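Local coordinates for protein nicotinate-nucleotide--dimethylbenzimidazole phosphoribosyltransferase (PDB 1WX1) that probably catalyses the transfer of phosphoribose from nicotinate mononucleotide to 5,6-dimethylbenzimidazole, giving alpha-ribazole 5'-phosphate on the way to cobalamin, at residues A[12-17]-A[329-334]; A[29-34]-A[318-322]; A[58-64]-A[165-169]. All coordinates share one frame; numbering follows the deposited sequence.

Contact 1 (A[12-17]-A[329-334]); sequences RMDQLT and EAGVSR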
loop_
_atom_site.group_PDB
_atom_site.type_symbol
_atom_site.label_atom_id
_atom_site.label_comp_id
_atom_site.label_asym_id
_atom_site.label_seq_id
_atom_site.Cartn_x
_atom_site.Cartn_y
_atom_site.Cartn_z
ATOM N N ARG A 12 7.920 22.936 5.303
ATOM C CA ARG A 12 8.245 22.052 6.417
ATOM C C ARG A 12 8.769 20.712 5.904
ATOM O O ARG A 12 9.732 20.164 6.443
ATOM C CB ARG A 12 7.017 21.820 7.310
ATOM C CG ARG A 12 7.333 20.950 8.518
ATOM C CD ARG A 12 6.139 20.717 9.442
ATOM N NE ARG A 12 6.526 19.855 10.561
ATOM C CZ ARG A 12 7.286 20.246 11.581
ATOM N NH1 ARG A 12 7.736 21.495 11.637
ATOM N NH2 ARG A 12 7.625 19.383 12.532
ATOM N N MET A 13 8.128 20.198 4.859
ATOM C CA MET A 13 8.508 18.926 4.247
ATOM C C MET A 13 9.985 18.949 3.863
ATOM O O MET A 13 10.737 18.013 4.152
ATOM C CB MET A 13 7.654 18.680 2.998
ATOM C CG MET A 13 7.925 17.367 2.281
ATOM S SD MET A 13 7.475 15.912 3.260
ATOM C CE MET A 13 5.660 16.013 3.180
ATOM N N ASP A 14 10.391 20.033 3.211
ATOM C CA ASP A 14 11.772 20.193 2.776
ATOM C C ASP A 14 12.756 20.249 3.944
ATOM O O ASP A 14 13.953 20.032 3.758
ATOM C CB ASP A 14 11.912 21.463 1.926
ATOM C CG ASP A 14 13.323 21.660 1.405
ATOM O OD1 ASP A 14 13.960 22.671 1.770
ATOM O OD2 ASP A 14 13.800 20.796 0.636
ATOM N N GLN A 15 12.256 20.531 5.145
ATOM C CA GLN A 15 13.119 20.612 6.320
ATOM C C GLN A 15 13.007 19.440 7.296
ATOM O O GLN A 15 13.628 19.456 8.358
ATOM C CB GLN A 15 12.865 21.927 7.066
ATOM C CG GLN A 15 13.376 23.155 6.317
ATOM C CD GLN A 15 14.876 23.091 6.043
ATOM O OE1 GLN A 15 15.688 23.099 6.970
ATOM N NE2 GLN A 15 15.248 23.022 4.766
ATOM N N LEU A 16 12.226 18.424 6.942
ATOM C CA LEU A 16 12.073 17.261 7.812
ATOM C C LEU A 16 13.356 16.439 7.826
ATOM O O LEU A 16 14.140 16.488 6.880
ATOM C CB LEU A 16 10.904 16.390 7.347
ATOM C CG LEU A 16 9.516 17.030 7.442
ATOM C CD1 LEU A 16 8.473 16.014 7.002
ATOM C CD2 LEU A 16 9.245 17.500 8.874
ATOM N N THR A 17 13.565 15.682 8.900
ATOM C CA THR A 17 14.769 14.870 9.038
ATOM C C THR A 17 14.837 13.653 8.122
ATOM O O THR A 17 14.614 12.518 8.544
ATOM C CB THR A 17 14.971 14.417 10.504
ATOM O OG1 THR A 17 13.774 13.798 10.993
ATOM C CG2 THR A 17 15.315 15.618 11.384
ATOM N N GLU A 329 14.701 21.137 14.565
ATOM C CA GLU A 329 13.987 20.647 15.741
ATOM C C GLU A 329 14.661 19.451 16.407
ATOM O O GLU A 329 14.656 19.333 17.633
ATOM C CB GLU A 329 12.553 20.263 15.360
ATOM C CG GLU A 329 11.684 21.436 14.919
ATOM C CD GLU A 329 10.328 21.003 14.370
ATOM O OE1 GLU A 329 9.528 21.890 14.001
ATOM O OE2 GLU A 329 10.060 19.785 14.302
ATOM N N ALA A 330 15.237 18.568 15.597
ATOM C CA ALA A 330 15.886 17.367 16.114
ATOM C C ALA A 330 17.379 17.525 16.365
ATOM O O ALA A 330 17.984 16.688 17.028
ATOM C CB ALA A 330 15.649 16.199 15.160
ATOM N N GLY A 331 17.974 18.590 15.838
ATOM C CA GLY A 331 19.398 18.792 16.027
ATOM C C GLY A 331 20.205 17.827 15.179
ATOM O O GLY A 331 21.191 17.243 15.636
ATOM N N VAL A 332 19.767 17.646 13.937
ATOM C CA VAL A 332 20.445 16.761 13.000
ATOM C C VAL A 332 21.177 17.642 11.993
ATOM O O VAL A 332 20.607 18.610 11.492
ATOM C CB VAL A 332 19.433 15.851 12.251
ATOM C CG1 VAL A 332 20.161 14.970 11.235
ATOM C CG2 VAL A 332 18.679 14.985 13.246
ATOM N N SER A 333 22.438 17.313 11.716
ATOM C CA SER A 333 23.270 18.073 10.774
ATOM C C SER A 333 22.755 17.836 9.356
ATOM O O SER A 333 22.165 16.805 9.083
ATOM C CB SER A 333 24.722 17.627 10.863
ATOM O OG SER A 333 25.196 17.716 12.196
ATOM N N ARG A 334 23.032 18.749 8.428
ATOM C CA ARG A 334 22.484 18.624 7.083
ATOM C C ARG A 334 23.547 18.316 6.054
ATOM O O ARG A 334 24.733 18.190 6.383
ATOM C CB ARG A 334 21.781 19.888 6.697
ATOM C CG ARG A 334 21.466 20.756 7.895
ATOM C CD ARG A 334 20.922 22.083 7.442
ATOM N NE ARG A 334 19.926 22.547 8.385
ATOM C CZ ARG A 334 18.650 22.767 8.074
ATOM N NH1 ARG A 334 18.206 22.570 6.834
ATOM N NH2 ARG A 334 17.805 23.182 9.005
#
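Arg-12 reaches from the last turns of helix 3-14 to the carboxylate of Glu-329, and the two close an end-on salt bridge. Its CG stands anti to the backbone N (chi1 -177°) and the chain runs extended to NE, long enough to carry the guanidinium to the acid. Arg-12 NH1 meets Glu-329 OE1 at 3.0 Å, and Arg-12 NH2 meets Glu-329 OE2 at 3.0 Å, each on the syn side of its oxygen. The planes are turned 37° apart, so the fork is twisted rather than flat. Arginine suits this place because it has three donor nitrogens: NE bonds to the carbonyl of Leu-322 while NH1 and NH2 take the acid. Glu-329 OE2 also takes the backbone N-H of Thr-326.

Further along, Gln-15 bends its side chain and offers OE1 to a second arginine. Arg-334 NH1 lies 2.6 Å from Gln-15 OE1 and Arg-334 NH2 2.9 Å from the same oxygen, with amide and guanidinium nearly coplanar. NH1 sits on a lone pair, whereas NH2 comes in almost in line with the C=O bond. Gln-15 NE2 turns back to Asp-14 OD1. A leucine here has no oxygen to offer, and would probably leave both Arg-334 nitrogens without this acceptor and their guanidinium free to turn.

Thr-17 adds the apolar part: its CG2 packs 3.8 Å from Ala-330 CB and 3.9 Å from Val-332 CG2. Threonine serves both needs, for OG1 bonds to the Ala-325 carbonyl and to Asn-77 of the second subunit.

The contact thus ties the end of helix 3-14 to the short helix 327-330 and the C-terminal tail, with helices 24-37 and 306-321 packed on Met-13 and the second subunit against Val-332 and Ser-333.

Contact 2 (A[29-34]-A[318-322]); sequences VALRLA and AARIL
Val-29 holds CG1 anti to its own nitrogen (chi1 175°), and this turns the methyl onto Ala-318 CB, 3.5 Å away. Leu-33, one turn further along the same helix, places CG anti to the carbonyl carbon (chi1 -68°) and brings CD1 over the start of the other segment, 4.1 Å from Ala-319 CB and nearly as close to Ala-318 CB. The two branched residues therefore close on the small methyls of Ala-318 and Ala-319, which leave room for them.

Ala-30 lies between these two in sequence and faces the partner helix directly. Its CB is 3.1 Å from Ala-318 O, a tight van der Waals approach to a carbonyl oxygen, and the two alpha carbons, Ala-30 CA and Ala-318 CA, are only 4.8 Å apart. So close an approach of the backbones suits alanine on both sides, since each brings no more than a methyl to the meeting.

Leu-322 supplies bulk where the helices leave more room. Its CD1 reaches across to Ala-30 O at 3.7 Å and packs on Ala-34 CB at 3.9 Å, besides lying near the CB of Ala-30. Ala-30 and Ala-34, four residues apart, thus form a small-residue strip along which the leucine branch rests. All the side chains that meet here are apolar, and the backbone amides of Leu-33 and Ala-34 are bonded within their own helix, to Val-29 O and Ala-30 O.

This close helix-helix packing joins helix 24-37 to the end of helix 306-321. Met-13 of helix 3-14 lies against Ala-30 and Ile-321, Pro-42 meets Ala-34 and Leu-322, Phe-273 of strand 272-274 touches Val-29 and Leu-33, and Phe-88 of the second subunit packs on Ile-321.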
loop_
_atom_site.group_PDB
_atom_site.type_symbol
_atom_site.label_atom_id
_atom_site.label_comp_id
_atom_site.label_asym_id
_atom_site.label_seq_id
_atom_site.Cartn_x
_atom_site.Cartn_y
_atom_site.Cartn_z
ATOM N N VAL A 29 1.145 13.489 -1.264
ATOM C CA VAL A 29 -0.099 13.135 -0.595
ATOM C C VAL A 29 -0.221 13.934 0.703
ATOM O O VAL A 29 -1.262 14.529 0.985
ATOM C CB VAL A 29 -0.136 11.619 -0.267
ATOM C CG1 VAL A 29 -1.392 11.289 0.534
ATOM C CG2 VAL A 29 -0.108 10.803 -1.564
ATOM N N ALA A 30 0.853 13.948 1.486
ATOM C CA ALA A 30 0.872 14.678 2.754
ATOM C C ALA A 30 0.544 16.155 2.545
ATOM O O ALA A 30 -0.253 16.743 3.279
ATOM C CB ALA A 30 2.247 14.540 3.419
ATOM N N LEU A 31 1.170 16.760 1.539
ATOM C CA LEU A 31 0.940 18.173 1.254
ATOM C C LEU A 31 -0.510 18.446 0.884
ATOM O O LEU A 31 -1.086 19.453 1.292
ATOM C CB LEU A 31 1.852 18.636 0.122
ATOM C CG LEU A 31 3.352 18.484 0.378
ATOM C CD1 LEU A 31 4.128 18.929 -0.862
ATOM C CD2 LEU A 31 3.752 19.314 1.592
ATOM N N ARG A 32 -1.104 17.554 0.102
ATOM C CA ARG A 32 -2.493 17.742 -0.292
ATOM C C ARG A 32 -3.397 17.626 0.929
ATOM O O ARG A 32 -4.325 18.415 1.100
ATOM C CB ARG A 32 -2.892 16.713 -1.356
ATOM C CG ARG A 32 -2.149 16.868 -2.676
ATOM C CD ARG A 32 -2.692 15.899 -3.729
ATOM N NE ARG A 32 -4.108 16.140 -3.981
ATOM C CZ ARG A 32 -4.955 15.226 -4.446
ATOM N NH1 ARG A 32 -4.531 13.994 -4.714
ATOM N NH2 ARG A 32 -6.231 15.544 -4.631
ATOM N N LEU A 33 -3.120 16.647 1.785
ATOM C CA LEU A 33 -3.910 16.456 2.996
ATOM C C LEU A 33 -3.834 17.698 3.883
ATOM O O LEU A 33 -4.847 18.152 4.427
ATOM C CB LEU A 33 -3.411 15.226 3.759
ATOM C CG LEU A 33 -3.677 13.900 3.035
ATOM C CD1 LEU A 33 -3.008 12.746 3.774
ATOM C CD2 LEU A 33 -5.195 13.683 2.937
ATOM N N ALA A 34 -2.633 18.250 4.031
ATOM C CA ALA A 34 -2.454 19.448 4.845
ATOM C C ALA A 34 -3.284 20.599 4.292
ATOM O O ALA A 34 -3.963 21.301 5.041
ATOM C CB ALA A 34 -0.975 19.843 4.886
ATOM N N ALA A 318 0.934 9.062 5.346
ATOM C CA ALA A 318 1.334 10.280 4.656
ATOM C C ALA A 318 1.108 11.503 5.545
ATOM O O ALA A 318 1.968 12.378 5.644
ATOM C CB ALA A 318 0.546 10.420 3.353
ATOM N N ALA A 319 -0.049 11.561 6.196
ATOM C CA ALA A 319 -0.361 12.687 7.073
ATOM C C ALA A 319 0.660 12.821 8.204
ATOM O O ALA A 319 1.039 13.931 8.575
ATOM C CB ALA A 319 -1.767 12.524 7.652
ATOM N N ARG A 320 1.111 11.688 8.740
ATOM C CA ARG A 320 2.082 11.682 9.833
ATOM C C ARG A 320 3.477 12.173 9.434
ATOM O O ARG A 320 4.273 12.549 10.294
ATOM C CB ARG A 320 2.204 10.276 10.429
ATOM C CG ARG A 320 0.919 9.735 11.049
ATOM C CD ARG A 320 0.385 10.660 12.135
ATOM N NE ARG A 320 1.382 10.950 13.167
ATOM C CZ ARG A 320 1.133 11.660 14.264
ATOM N NH1 ARG A 320 -0.083 12.151 14.475
ATOM N NH2 ARG A 320 2.098 11.885 15.149
ATOM N N ILE A 321 3.784 12.164 8.142
ATOM C CA ILE A 321 5.099 12.622 7.695
ATOM C C ILE A 321 5.386 14.024 8.214
ATOM O O ILE A 321 6.487 14.307 8.687
ATOM C CB ILE A 321 5.211 12.643 6.148
ATOM C CG1 ILE A 321 5.177 11.216 5.601
ATOM C CG2 ILE A 321 6.510 13.326 5.730
ATOM C CD1 ILE A 321 5.133 11.137 4.084
ATOM N N LEU A 322 4.387 14.895 8.132
ATOM C CA LEU A 322 4.537 16.276 8.572
ATOM C C LEU A 322 4.663 16.413 10.088
ATOM O O LEU A 322 4.925 17.499 10.601
ATOM C CB LEU A 322 3.374 17.116 8.034
ATOM C CG LEU A 322 3.491 17.371 6.522
ATOM C CD1 LEU A 322 2.150 17.776 5.929
ATOM C CD2 LEU A 322 4.539 18.451 6.281
#

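Contact 3 (A[58-64]-A[165-169]); sequences VVAEGVS and IGNTT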
loop_
_atom_site.group_PDB
_atom_site.type_symbol
_atom_site.label_atom_id
_atom_site.label_comp_id
_atom_site.label_asym_id
_atom_site.label_seq_id
_atom_site.Cartn_x
_atom_site.Cartn_y
_atom_site.Cartn_z
ATOM N N VAL A 58 -28.758 -4.077 -18.382
ATOM C CA VAL A 58 -27.826 -4.458 -19.441
ATOM C C VAL A 58 -27.297 -5.890 -19.300
ATOM O O VAL A 58 -26.660 -6.411 -20.215
ATOM C CB VAL A 58 -26.642 -3.446 -19.540
ATOM C CG1 VAL A 58 -25.647 -3.673 -18.422
ATOM C CG2 VAL A 58 -25.974 -3.550 -20.914
ATOM N N VAL A 59 -27.568 -6.539 -18.169
ATOM C CA VAL A 59 -27.115 -7.914 -17.995
ATOM C C VAL A 59 -27.771 -8.791 -19.056
ATOM O O VAL A 59 -27.291 -9.880 -19.354
ATOM C CB VAL A 59 -27.479 -8.491 -16.606
ATOM C CG1 VAL A 59 -26.711 -7.751 -15.515
ATOM C CG2 VAL A 59 -28.982 -8.394 -16.380
ATOM N N ALA A 60 -28.870 -8.308 -19.624
ATOM C CA ALA A 60 -29.583 -9.061 -20.648
ATOM C C ALA A 60 -28.761 -9.172 -21.933
ATOM O O ALA A 60 -29.074 -9.982 -22.809
ATOM C CB ALA A 60 -30.930 -8.405 -20.936
ATOM N N GLU A 61 -27.713 -8.357 -22.041
ATOM C CA GLU A 61 -26.844 -8.368 -23.216
ATOM C C GLU A 61 -25.703 -9.378 -23.078
ATOM O O GLU A 61 -24.811 -9.439 -23.930
ATOM C CB GLU A 61 -26.250 -6.976 -23.450
ATOM C CG GLU A 61 -27.267 -5.880 -23.751
ATOM C CD GLU A 61 -28.095 -6.167 -24.992
ATOM O OE1 GLU A 61 -27.516 -6.627 -25.995
ATOM O OE2 GLU A 61 -29.318 -5.922 -24.971
ATOM N N GLY A 62 -25.726 -10.155 -22.001
ATOM C CA GLY A 62 -24.695 -11.156 -21.781
ATOM C C GLY A 62 -23.318 -10.553 -21.573
ATOM O O GLY A 62 -22.335 -11.011 -22.158
ATOM N N VAL A 63 -23.243 -9.530 -20.728
ATOM C CA VAL A 63 -21.978 -8.856 -20.463
ATOM C C VAL A 63 -21.307 -9.314 -19.172
ATOM O O VAL A 63 -20.247 -8.805 -18.809
ATOM C CB VAL A 63 -22.172 -7.327 -20.405
ATOM C CG1 VAL A 63 -22.730 -6.832 -21.727
ATOM C CG2 VAL A 63 -23.112 -6.957 -19.257
ATOM N N SER A 64 -21.922 -10.271 -18.484
ATOM C CA SER A 64 -21.374 -10.792 -17.238
ATOM C C SER A 64 -21.588 -12.296 -17.097
ATOM O O SER A 64 -22.630 -12.825 -17.490
ATOM C CB SER A 64 -22.015 -10.083 -16.044
ATOM O OG SER A 64 -21.533 -10.617 -14.825
ATOM N N ILE A 165 -23.942 -6.326 -10.585
ATOM C CA ILE A 165 -23.586 -7.184 -11.709
ATOM C C ILE A 165 -23.867 -6.425 -13.000
ATOM O O ILE A 165 -24.957 -5.891 -13.190
ATOM C CB ILE A 165 -24.403 -8.501 -11.686
ATOM C CG1 ILE A 165 -24.054 -9.309 -10.431
ATOM C CG2 ILE A 165 -24.120 -9.317 -12.939
ATOM C CD1 ILE A 165 -22.574 -9.612 -10.283
ATOM N N GLY A 166 -22.862 -6.363 -13.868
ATOM C CA GLY A 166 -23.000 -5.657 -15.128
ATOM C C GLY A 166 -22.659 -4.180 -15.041
ATOM O O GLY A 166 -22.769 -3.462 -16.035
ATOM N N ASN A 167 -22.217 -3.708 -13.879
ATOM C CA ASN A 167 -21.934 -2.283 -13.777
ATOM C C ASN A 167 -20.665 -1.789 -14.479
ATOM O O ASN A 167 -20.483 -0.585 -14.639
ATOM C CB ASN A 167 -21.978 -1.828 -12.307
ATOM C CG ASN A 167 -20.749 -2.214 -11.519
ATOM O OD1 ASN A 167 -19.859 -2.904 -12.006
ATOM N ND2 ASN A 167 -20.698 -1.758 -10.273
ATOM N N THR A 168 -19.798 -2.694 -14.925
ATOM C CA THR A 168 -18.603 -2.239 -15.628
ATOM C C THR A 168 -19.013 -1.770 -17.027
ATOM O O THR A 168 -18.333 -0.959 -17.645
ATOM C CB THR A 168 -17.525 -3.347 -15.731
ATOM O OG1 THR A 168 -18.000 -4.412 -16.555
ATOM C CG2 THR A 168 -17.196 -3.891 -14.349
ATOM N N THR A 169 -20.140 -2.273 -17.524
ATOM C CA THR A 169 -20.616 -1.849 -18.828
ATOM C C THR A 169 -21.233 -0.463 -18.669
ATOM O O THR A 169 -20.976 0.432 -19.474
ATOM C CB THR A 169 -21.657 -2.838 -19.404
ATOM O OG1 THR A 169 -21.023 -4.099 -19.638
ATOM C CG2 THR A 169 -22.213 -2.326 -20.727
HETATM O O HOH W 1 -20.387 -5.652 -17.594
#
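Val-63 meets Thr-169 along most of its length. Its CB is 3.5 Å from Thr-169 OG1, CG1 touches the same oxygen, and CG2 lies 3.6 Å from it before passing on toward the alpha carbon of Gly-166. The hydroxyl of Thr-169 is thus flanked by hydrocarbon, and its polar need is met by a water 2.6 Å from Thr-169 OG1. This water also bonds to Thr-168 OG1 and, weakly, donates to the carbonyl of Val-63, so a single solvent molecule links the loop, weakly, to the first turn of the helix. Threonine fits here because its methyl serves the apolar side: Thr-169 CG2 packs 4.0 Å from Val-58 CG2.

Val-58 turns its other methyl to the backbone, CG1 lying 3.7 Å from Gly-166 O. Next to it, Val-59 has CG1 anti to its carbonyl carbon (chi1 -66°), which lays the methyl against Ile-165 O at 3.5 Å and close to Ile-165 CG2. Ser-64 meets that branch from another direction, its OG packing 3.5 Å from Ile-165 CG2, while its hydrogen bond is with the backbone N of Tyr-66.

Gly-166, at the N-cap of helix 167-179, is hemmed in by Val-58, Val-59 and Val-63. A beta carbon there would run into Val-59 CG1 and, at the positive phi of 88°, be pressed against the carbonyl of the preceding residue, so glycine is called for twice over.

The side chain of Ile-165 is about 9 Å from that of Glu-304, the predicted proton acceptor, so the contact probably lies near the active site. It sets the loop between strand 47-54 and helix 70-79 against the N-terminus of helix 167-179, just beyond strand 157-163, with Lys-201 of helix 195-210 touching Val-63 and Thr-169.

In the fold
Contacts 1 and 2 are neighbours that use successive elements from both ends of the chain: helices 3-14 and 24-37 meet helices 327-330 and 306-321. They touch through a probable hydrogen bond from Arg-12 to the carbonyl of Leu-322 and through apolar packing of Met-13 and Leu-16, and both adjoin the second subunit. Their chemistry follows their depth. Contact 2 is buried and built from apolar side chains, whereas contact 1, farther from the centre of the chain, is partly exposed and relies on charged and amide groups. Contact 3 lies across the chain's centre, about 40 Å from contact 2 between centres. Partly buried, it mixes methyl packing with a water that bridges weakly, and it alone lies near the predicted catalytic residue.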